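Local coordinates for CysQ, sulfite synthesis pathway protein (Bacteroides thetaiotaomicron VPI-5482, PDB 3B8B) that probably hydrolyses adenosine 3',5'-bisphosphate to AMP and phosphate with the help of magnesium, as a member of the inositol monophosphatase superfamily, at residues A[97-109]-A[120-134]. Residues are numbered along the deposited sequence; the frame is centred on the assembly and turned at random. Where two conformers were deposited one is given.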
ATOM      1  N   GLY A  97     -12.597 -17.472  -9.564  1.00 30.00           N
ATOM      2  CA  GLY A  97     -13.582 -16.929 -10.495  1.00 29.77           C
ATOM      3  C   GLY A  97     -13.963 -15.476 -10.272  1.00 29.40           C
ATOM      4  O   GLY A  97     -14.853 -14.971 -10.957  1.00 30.19           O
ATOM      5  N   TRP A  98     -13.325 -14.814  -9.313  1.00 28.18           N
ATOM      6  CA  TRP A  98     -13.561 -13.387  -9.072  1.00 28.08           C
ATOM      7  C   TRP A  98     -12.696 -12.583 -10.015  1.00 27.65           C
ATOM      8  O   TRP A  98     -11.483 -12.426  -9.759  1.00 29.87           O
ATOM      9  CB  TRP A  98     -13.184 -13.009  -7.644  1.00 28.55           C
ATOM     10  CG  TRP A  98     -13.946 -13.681  -6.574  1.00 28.59           C
ATOM     11  CD1 TRP A  98     -15.084 -14.443  -6.705  1.00 30.15           C
ATOM     12  CD2 TRP A  98     -13.656 -13.633  -5.174  1.00 29.24           C
ATOM     13  NE1 TRP A  98     -15.491 -14.884  -5.474  1.00 29.99           N
ATOM     14  CE2 TRP A  98     -14.641 -14.394  -4.515  1.00 30.80           C
ATOM     15  CE3 TRP A  98     -12.649 -13.027  -4.412  1.00 29.87           C
ATOM     16  CZ2 TRP A  98     -14.658 -14.553  -3.123  1.00 30.69           C
ATOM     17  CZ3 TRP A  98     -12.670 -13.183  -3.032  1.00 29.98           C
ATOM     18  CH2 TRP A  98     -13.663 -13.954  -2.406  1.00 30.37           C
ATOM     19  N   ASP A  99     -13.284 -12.049 -11.082  1.00 25.96           N
ATOM     20  CA  ASP A  99     -12.531 -11.212 -12.019  1.00 25.66           C
ATOM     21  C   ASP A  99     -12.180  -9.848 -11.415  1.00 24.16           C
ATOM     22  O   ASP A  99     -11.163  -9.254 -11.780  1.00 24.51           O
ATOM     23  CB  ASP A  99     -13.310 -10.978 -13.293  1.00 26.62           C
ATOM     24  CG  ASP A  99     -13.589 -12.268 -14.054  1.00 30.72           C
ATOM     25  OD1 ASP A  99     -12.710 -13.169 -14.079  1.00 35.56           O
ATOM     26  OD2 ASP A  99     -14.695 -12.356 -14.620  1.00 36.80           O
ATOM     27  N   THR A 100     -13.033  -9.362 -10.517  1.00 21.90           N
ATOM     28  CA  THR A 100     -12.794  -8.096  -9.825  1.00 22.06           C
ATOM     29  C   THR A 100     -12.968  -8.340  -8.340  1.00 21.40           C
ATOM     30  O   THR A 100     -13.956  -8.956  -7.901  1.00 21.11           O
ATOM     31  CB  THR A 100     -13.731  -6.964 -10.278  1.00 22.62           C
ATOM     32  OG1 THR A 100     -13.707  -6.868 -11.706  1.00 24.09           O
ATOM     33  CG2 THR A 100     -13.329  -5.620  -9.645  1.00 22.04           C
ATOM     34  N   LEU A 101     -11.974  -7.910  -7.571  1.00 20.11           N
ATOM     35  CA  LEU A 101     -11.967  -8.150  -6.135  1.00 19.50           C
ATOM     36  C   LEU A 101     -11.154  -7.096  -5.414  1.00 19.57           C
ATOM     37  O   LEU A 101     -10.256  -6.478  -5.995  1.00 19.49           O
ATOM     38  CB  LEU A 101     -11.416  -9.542  -5.806  1.00 20.00           C
ATOM     39  CG  LEU A 101      -9.902  -9.750  -5.976  1.00 20.07           C
ATOM     40  CD1 LEU A 101      -9.426 -11.011  -5.219  1.00 22.57           C
ATOM     41  CD2 LEU A 101      -9.548  -9.845  -7.446  1.00 21.80           C
ATOM     42  N   TRP A 102     -11.469  -6.912  -4.134  1.00 18.57           N
ATOM     43  CA  TRP A 102     -10.647  -6.111  -3.250  1.00 18.49           C
ATOM     44  C   TRP A 102      -9.555  -7.009  -2.676  1.00 18.86           C
ATOM     45  O   TRP A 102      -9.816  -8.143  -2.281  1.00 19.67           O
ATOM     46  CB  TRP A 102     -11.460  -5.560  -2.088  1.00 18.41           C
ATOM     47  CG  TRP A 102     -12.557  -4.631  -2.496  1.00 17.34           C
ATOM     48  CD1 TRP A 102     -13.903  -4.896  -2.546  1.00 18.72           C
ATOM     49  CD2 TRP A 102     -12.407  -3.259  -2.886  1.00 16.48           C
ATOM     50  NE1 TRP A 102     -14.588  -3.775  -2.953  1.00 18.87           N
ATOM     51  CE2 TRP A 102     -13.703  -2.760  -3.186  1.00 17.56           C
ATOM     52  CE3 TRP A 102     -11.306  -2.395  -3.013  1.00 17.85           C
ATOM     53  CZ2 TRP A 102     -13.918  -1.433  -3.582  1.00 16.96           C
ATOM     54  CZ3 TRP A 102     -11.527  -1.081  -3.445  1.00 18.49           C
ATOM     55  CH2 TRP A 102     -12.812  -0.617  -3.705  1.00 18.46           C
ATOM     56  N   ILE A 103      -8.335  -6.486  -2.626  1.00 18.60           N
ATOM     57  CA  ILE A 103      -7.212  -7.156  -1.970  1.00 18.87           C
ATOM     58  C   ILE A 103      -6.682  -6.198  -0.904  1.00 18.21           C
ATOM     59  O   ILE A 103      -6.241  -5.066  -1.216  1.00 18.90           O
ATOM     60  CB  ILE A 103      -6.104  -7.579  -2.949  1.00 19.03           C
ATOM     61  CG1 ILE A 103      -6.689  -8.448  -4.062  1.00 20.25           C
ATOM     62  CG2 ILE A 103      -5.010  -8.373  -2.186  1.00 19.03           C
ATOM     63  CD1 ILE A 103      -5.651  -9.074  -5.002  1.00 20.30           C
ATOM     64  N   VAL A 104      -6.757  -6.657   0.346  1.00 19.33           N
ATOM     65  CA  VAL A 104      -6.615  -5.777   1.520  1.00 19.19           C
ATOM     66  C   VAL A 104      -5.627  -6.294   2.554  1.00 17.87           C
ATOM     67  O   VAL A 104      -5.644  -7.474   2.882  1.00 18.69           O
ATOM     68  CB  VAL A 104      -7.989  -5.649   2.209  1.00 19.88           C
ATOM     69  CG1 VAL A 104      -7.881  -4.880   3.540  1.00 22.82           C
ATOM     70  CG2 VAL A 104      -9.002  -4.972   1.250  1.00 19.54           C
ATOM     71  N   ASP A 105      -4.765  -5.412   3.049  1.00 18.90           N
ATOM     72  CA  ASP A 105      -4.051  -5.670   4.297  1.00 18.56           C
ATOM     73  C   ASP A 105      -4.419  -4.558   5.263  1.00 19.00           C
ATOM     74  O   ASP A 105      -4.000  -3.422   5.082  1.00 19.56           O
ATOM     75  CB  ASP A 105      -2.541  -5.770   4.147  1.00 19.92           C
ATOM     76  CG  ASP A 105      -1.860  -6.234   5.442  1.00 21.13           C
ATOM     77  OD1 ASP A 105      -2.534  -6.339   6.490  1.00 22.04           O
ATOM     78  OD2 ASP A 105      -0.627  -6.536   5.392  1.00 21.30           O
ATOM     79  N   PRO A 106      -5.222  -4.888   6.264  1.00 19.35           N
ATOM     80  CA  PRO A 106      -5.680  -3.837   7.196  1.00 19.93           C
ATOM     81  C   PRO A 106      -4.560  -3.159   7.976  1.00 20.21           C
ATOM     82  O   PRO A 106      -4.712  -2.010   8.395  1.00 19.97           O
ATOM     83  CB  PRO A 106      -6.623  -4.596   8.152  1.00 20.28           C
ATOM     84  CG  PRO A 106      -7.030  -5.813   7.380  1.00 23.24           C
ATOM     85  CD  PRO A 106      -5.811  -6.194   6.597  1.00 20.33           C
ATOM     86  N   LEU A 107      -3.439  -3.848   8.171  1.00 20.26           N
ATOM     87  CA  LEU A 107      -2.347  -3.300   8.979  1.00 20.00           C
ATOM     88  C   LEU A 107      -1.061  -4.013   8.553  1.00 20.43           C
ATOM     89  O   LEU A 107      -0.740  -5.117   9.048  1.00 21.37           O
ATOM     90  CB  LEU A 107      -2.618  -3.480  10.464  1.00 20.14           C
ATOM     91  CG  LEU A 107      -1.737  -2.695  11.445  1.00 23.11           C
ATOM     92  CD1 LEU A 107      -2.198  -2.944  12.898  1.00 22.27           C
ATOM     93  CD2 LEU A 107      -0.270  -2.959  11.262  1.00 27.74           C
ATOM     94  N   ASP A 108      -0.350  -3.383   7.632  1.00 20.33           N
ATOM     95  CA  ASP A 108       0.968  -3.870   7.199  1.00 20.52           C
ATOM     96  C   ASP A 108       2.075  -3.164   7.979  1.00 21.47           C
ATOM     97  O   ASP A 108       2.035  -1.950   8.185  1.00 21.54           O
ATOM     98  CB  ASP A 108       1.230  -3.651   5.722  1.00 19.86           C
ATOM     99  CG  ASP A 108       2.548  -4.295   5.273  1.00 21.74           C
ATOM    100  OD1 ASP A 108       2.765  -5.488   5.593  1.00 23.08           O
ATOM    101  OD2 ASP A 108       3.377  -3.564   4.717  1.00 24.59           O
ATOM    102  N   GLY A 109       3.098  -3.924   8.354  1.00 22.23           N
ATOM    103  CA  GLY A 109       4.236  -3.360   9.087  1.00 22.38           C
ATOM    104  C   GLY A 109       4.204  -3.741  10.532  1.00 23.72           C
ATOM    105  O   GLY A 109       4.089  -2.911  11.446  1.00 22.55           O
ATOM    106  N   PHE A 120       3.707   1.991   9.783  1.00 18.72           N
ATOM    107  CA  PHE A 120       2.767   0.941   9.348  1.00 18.58           C
ATOM    108  C   PHE A 120       1.643   1.598   8.531  1.00 19.08           C
ATOM    109  O   PHE A 120       1.439   2.816   8.587  1.00 19.07           O
ATOM    110  CB  PHE A 120       2.225   0.170  10.544  1.00 19.06           C
ATOM    111  CG  PHE A 120       1.656   1.053  11.638  1.00 18.47           C
ATOM    112  CD1 PHE A 120       0.341   1.510  11.597  1.00 20.40           C
ATOM    113  CD2 PHE A 120       2.470   1.452  12.700  1.00 20.70           C
ATOM    114  CE1 PHE A 120      -0.160   2.325  12.598  1.00 21.57           C
ATOM    115  CE2 PHE A 120       1.964   2.253  13.698  1.00 20.45           C
ATOM    116  CZ  PHE A 120       0.682   2.721  13.638  1.00 20.59           C
ATOM    117  N   THR A 121       0.917   0.772   7.767  1.00 18.99           N
ATOM    118  CA  THR A 121      -0.036   1.279   6.794  1.00 19.39           C
ATOM    119  C   THR A 121      -1.288   0.396   6.715  1.00 18.99           C
ATOM    120  O   THR A 121      -1.270  -0.794   7.058  1.00 18.96           O
ATOM    121  CB  THR A 121       0.572   1.280   5.370  1.00 20.16           C
ATOM    122  OG1 THR A 121       0.957  -0.065   5.030  1.00 20.98           O
ATOM    123  CG2 THR A 121       1.799   2.216   5.259  1.00 19.93           C
ATOM    124  N   VAL A 122      -2.357   1.011   6.235  1.00 17.75           N
ATOM    125  CA  VAL A 122      -3.560   0.315   5.782  1.00 17.72           C
ATOM    126  C   VAL A 122      -3.493   0.275   4.253  1.00 17.93           C
ATOM    127  O   VAL A 122      -3.164   1.301   3.626  1.00 18.18           O
ATOM    128  CB  VAL A 122      -4.831   1.070   6.220  1.00 18.01           C
ATOM    129  CG1 VAL A 122      -6.090   0.280   5.828  1.00 18.39           C
ATOM    130  CG2 VAL A 122      -4.831   1.358   7.745  1.00 18.58           C
ATOM    131  N   ASN A 123      -3.795  -0.888   3.658  1.00 18.66           N
ATOM    132  CA  ASN A 123      -3.643  -1.109   2.213  1.00 18.48           C
ATOM    133  C   ASN A 123      -4.925  -1.701   1.621  1.00 18.24           C
ATOM    134  O   ASN A 123      -5.353  -2.783   2.042  1.00 18.96           O
ATOM    135  CB  ASN A 123      -2.471  -2.045   1.885  1.00 18.67           C
ATOM    136  CG  ASN A 123      -1.158  -1.501   2.390  1.00 19.39           C
ATOM    137  OD1 ASN A 123      -0.425  -0.887   1.639  1.00 20.23           O
ATOM    138  ND2 ASN A 123      -0.902  -1.679   3.701  1.00 20.95           N
ATOM    139  N   ILE A 124      -5.542  -0.971   0.692  1.00 17.96           N
ATOM    140  CA  ILE A 124      -6.776  -1.422  -0.009  1.00 18.22           C
ATOM    141  C   ILE A 124      -6.613  -1.229  -1.521  1.00 18.13           C
ATOM    142  O   ILE A 124      -6.344  -0.120  -1.975  1.00 18.74           O
ATOM    143  CB  ILE A 124      -8.015  -0.681   0.490  1.00 18.35           C
ATOM    144  CG1 ILE A 124      -8.240  -0.947   1.988  1.00 19.03           C
ATOM    145  CG2 ILE A 124      -9.265  -1.141  -0.316  1.00 18.62           C
ATOM    146  CD1 ILE A 124      -9.384  -0.081   2.563  1.00 20.30           C
ATOM    147  N   ALA A 125      -6.722  -2.320  -2.282  1.00 18.38           N
ATOM    148  CA  ALA A 125      -6.660  -2.286  -3.726  1.00 17.80           C
ATOM    149  C   ALA A 125      -7.908  -2.913  -4.329  1.00 17.83           C
ATOM    150  O   ALA A 125      -8.407  -3.931  -3.803  1.00 18.27           O
ATOM    151  CB  ALA A 125      -5.430  -3.078  -4.228  1.00 18.77           C
ATOM    152  N   LEU A 126      -8.337  -2.351  -5.448  1.00 18.40           N
ATOM    153  CA  LEU A 126      -9.293  -3.024  -6.340  1.00 18.86           C
ATOM    154  C   LEU A 126      -8.463  -3.589  -7.478  1.00 19.21           C
ATOM    155  O   LEU A 126      -7.715  -2.850  -8.148  1.00 20.13           O
ATOM    156  CB  LEU A 126     -10.369  -2.083  -6.893  1.00 18.66           C
ATOM    157  CG  LEU A 126     -11.543  -2.812  -7.551  1.00 20.23           C
ATOM    158  CD1 LEU A 126     -12.328  -3.624  -6.520  1.00 19.30           C
ATOM    159  CD2 LEU A 126     -12.416  -1.797  -8.285  1.00 20.96           C
ATOM    160  N   VAL A 127      -8.617  -4.886  -7.674  1.00 19.28           N
ATOM    161  CA  VAL A 127      -7.911  -5.651  -8.717  1.00 19.74           C
ATOM    162  C   VAL A 127      -8.946  -6.133  -9.748  1.00 20.06           C
ATOM    163  O   VAL A 127     -10.007  -6.644  -9.371  1.00 19.82           O
ATOM    164  CB  VAL A 127      -7.153  -6.823  -8.097  1.00 20.83           C
ATOM    165  CG1 VAL A 127      -6.667  -7.813  -9.178  1.00 20.96           C
ATOM    166  CG2 VAL A 127      -5.963  -6.305  -7.239  1.00 20.15           C
ATOM    167  N   GLN A 128      -8.643  -5.910 -11.025  1.00 20.08           N
ATOM    168  CA  GLN A 128      -9.500  -6.352 -12.098  0.50 20.66           C
ATOM    169  C   GLN A 128      -8.661  -7.063 -13.140  1.00 19.91           C
ATOM    170  O   GLN A 128      -7.654  -6.538 -13.623  1.00 19.68           O
ATOM    171  CB  GLN A 128     -10.247  -5.180 -12.717  0.50 20.83           C
ATOM    172  CG  GLN A 128     -11.384  -5.598 -13.611  0.50 22.75           C
ATOM    173  CD  GLN A 128     -12.379  -4.477 -13.784  0.50 23.16           C
ATOM    174  OE1 GLN A 128     -12.006  -3.346 -14.136  0.50 27.58           O
ATOM    175  NE2 GLN A 128     -13.639  -4.757 -13.490  0.50 28.02           N
ATOM    176  N   ASN A 129      -9.068  -8.287 -13.451  1.00 20.45           N
ATOM    177  CA  ASN A 129      -8.312  -9.156 -14.364  1.00 20.82           C
ATOM    178  C   ASN A 129      -6.813  -9.156 -14.030  1.00 20.75           C
ATOM    179  O   ASN A 129      -5.936  -8.981 -14.895  1.00 20.54           O
ATOM    180  CB  ASN A 129      -8.590  -8.760 -15.803  1.00 21.76           C
ATOM    181  CG  ASN A 129     -10.064  -8.843 -16.135  1.00 25.51           C
ATOM    182  OD1 ASN A 129     -10.737  -9.811 -15.770  1.00 31.52           O
ATOM    183  ND2 ASN A 129     -10.579  -7.824 -16.812  1.00 30.67           N
ATOM    184  N   ALA A 130      -6.545  -9.333 -12.738  1.00 20.52           N
ATOM    185  CA  ALA A 130      -5.205  -9.554 -12.190  1.00 20.29           C
ATOM    186  C   ALA A 130      -4.336  -8.305 -12.125  1.00 19.92           C
ATOM    187  O   ALA A 130      -3.167  -8.401 -11.795  1.00 20.55           O
ATOM    188  CB  ALA A 130      -4.478 -10.633 -12.954  1.00 20.09           C
ATOM    189  N   VAL A 131      -4.924  -7.142 -12.426  1.00 19.19           N
ATOM    190  CA  VAL A 131      -4.218  -5.867 -12.420  1.00 19.66           C
ATOM    191  C   VAL A 131      -4.823  -4.962 -11.332  1.00 20.14           C
ATOM    192  O   VAL A 131      -6.025  -4.801 -11.284  1.00 18.67           O
ATOM    193  CB  VAL A 131      -4.367  -5.161 -13.786  1.00 20.26           C
ATOM    194  CG1 VAL A 131      -3.627  -3.797 -13.805  1.00 22.04           C
ATOM    195  CG2 VAL A 131      -3.888  -6.084 -14.934  1.00 21.27           C
ATOM    196  N   PRO A 132      -3.987  -4.330 -10.499  1.00 20.37           N
ATOM    197  CA  PRO A 132      -4.511  -3.365  -9.531  1.00 19.84           C
ATOM    198  C   PRO A 132      -4.888  -2.078 -10.245  1.00 20.52           C
ATOM    199  O   PRO A 132      -4.031  -1.408 -10.826  1.00 21.26           O
ATOM    200  CB  PRO A 132      -3.341  -3.143  -8.553  1.00 21.41           C
ATOM    201  CG  PRO A 132      -2.245  -3.878  -9.069  1.00 23.90           C
ATOM    202  CD  PRO A 132      -2.538  -4.477 -10.377  1.00 20.74           C
ATOM    203  N   VAL A 133      -6.172  -1.747 -10.194  1.00 19.45           N
ATOM    204  CA  VAL A 133      -6.713  -0.576 -10.891  1.00 19.76           C
ATOM    205  C   VAL A 133      -7.111   0.583  -9.967  1.00 20.02           C
ATOM    206  O   VAL A 133      -7.385   1.666 -10.448  1.00 20.63           O
ATOM    207  CB  VAL A 133      -7.924  -0.957 -11.799  1.00 19.65           C
ATOM    208  CG1 VAL A 133      -7.463  -1.935 -12.903  1.00 20.78           C
ATOM    209  CG2 VAL A 133      -9.079  -1.564 -10.991  1.00 19.61           C
HETATM  210  N   MSE A 134      -7.193   0.335  -8.668  1.00 20.23           N
HETATM  211  CA  MSE A 134      -7.406   1.402  -7.675  0.50 22.02           C
HETATM  212  C   MSE A 134      -6.600   1.014  -6.478  1.00 20.22           C
HETATM  213  O   MSE A 134      -6.496  -0.170  -6.161  1.00 19.43           O
HETATM  214  CB  MSE A 134      -8.860   1.478  -7.175  0.50 22.20           C
HETATM  215  CG  MSE A 134      -9.917   1.522  -8.197  0.50 24.88           C
HETATM  216 SE   MSE A 134     -11.589   1.869  -7.207  0.50 32.43          SE
HETATM  217  CE  MSE A 134     -12.774   2.103  -8.726  0.50 27.54           C
TER
HETATM  218  O   HOH W   1      -8.539 -10.289 -10.891  1.00 27.53           O
HETATM  219  O   HOH W   2     -10.102 -12.412 -14.724  1.00 60.01           O
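Trp102 lays one face of its indole over Leu126, whose CD1 sits 3.6 Å from the centroid of the six-membered ring, a CH-pi contact. With CG anti to its own carbonyl carbon (chi1 -63°), the ring also brings CE3 within 3.6 Å of Ile124 CG2, and Thr78 satisfies NE1. Replaced by alanine, Trp102 would probably leave Leu126 CD1 without its aromatic face and open a gap toward helices 20-43 and 59-75. Beta-branched Val104 and Ile124, suited to extended backbone, lie side by side; on the other face Ile103 packs against helix 246-258 and its CD1 meets Val127 CG2 at 3.6 Å, while small Ala125 suits the contact with Ala250. Strands 100-105 and 121-128 are an antiparallel pair in the central mixed sheet of the inositol monophosphatase fold, Leu101 and Val127 exchanging both backbone bonds, as do Ile103 and Ala125. A beta bulge between Asp105 and Asp108, both predicted magnesium ligands, shifts the register by one, and Asp105 OD1 accepts from Leu107 N in an Asx turn. Asparagine suits position 123: ND2 donates to Thr121 OG1 and OD1 bonds Ser224, while Ser223 OG bonds Thr121 OG1 and Asp108 OD2. The far end is looser and wet: Asn129 N donates to Asp99 O (2.8 Å), and a water bridges Asp99 OD1 and Asn129 OD1.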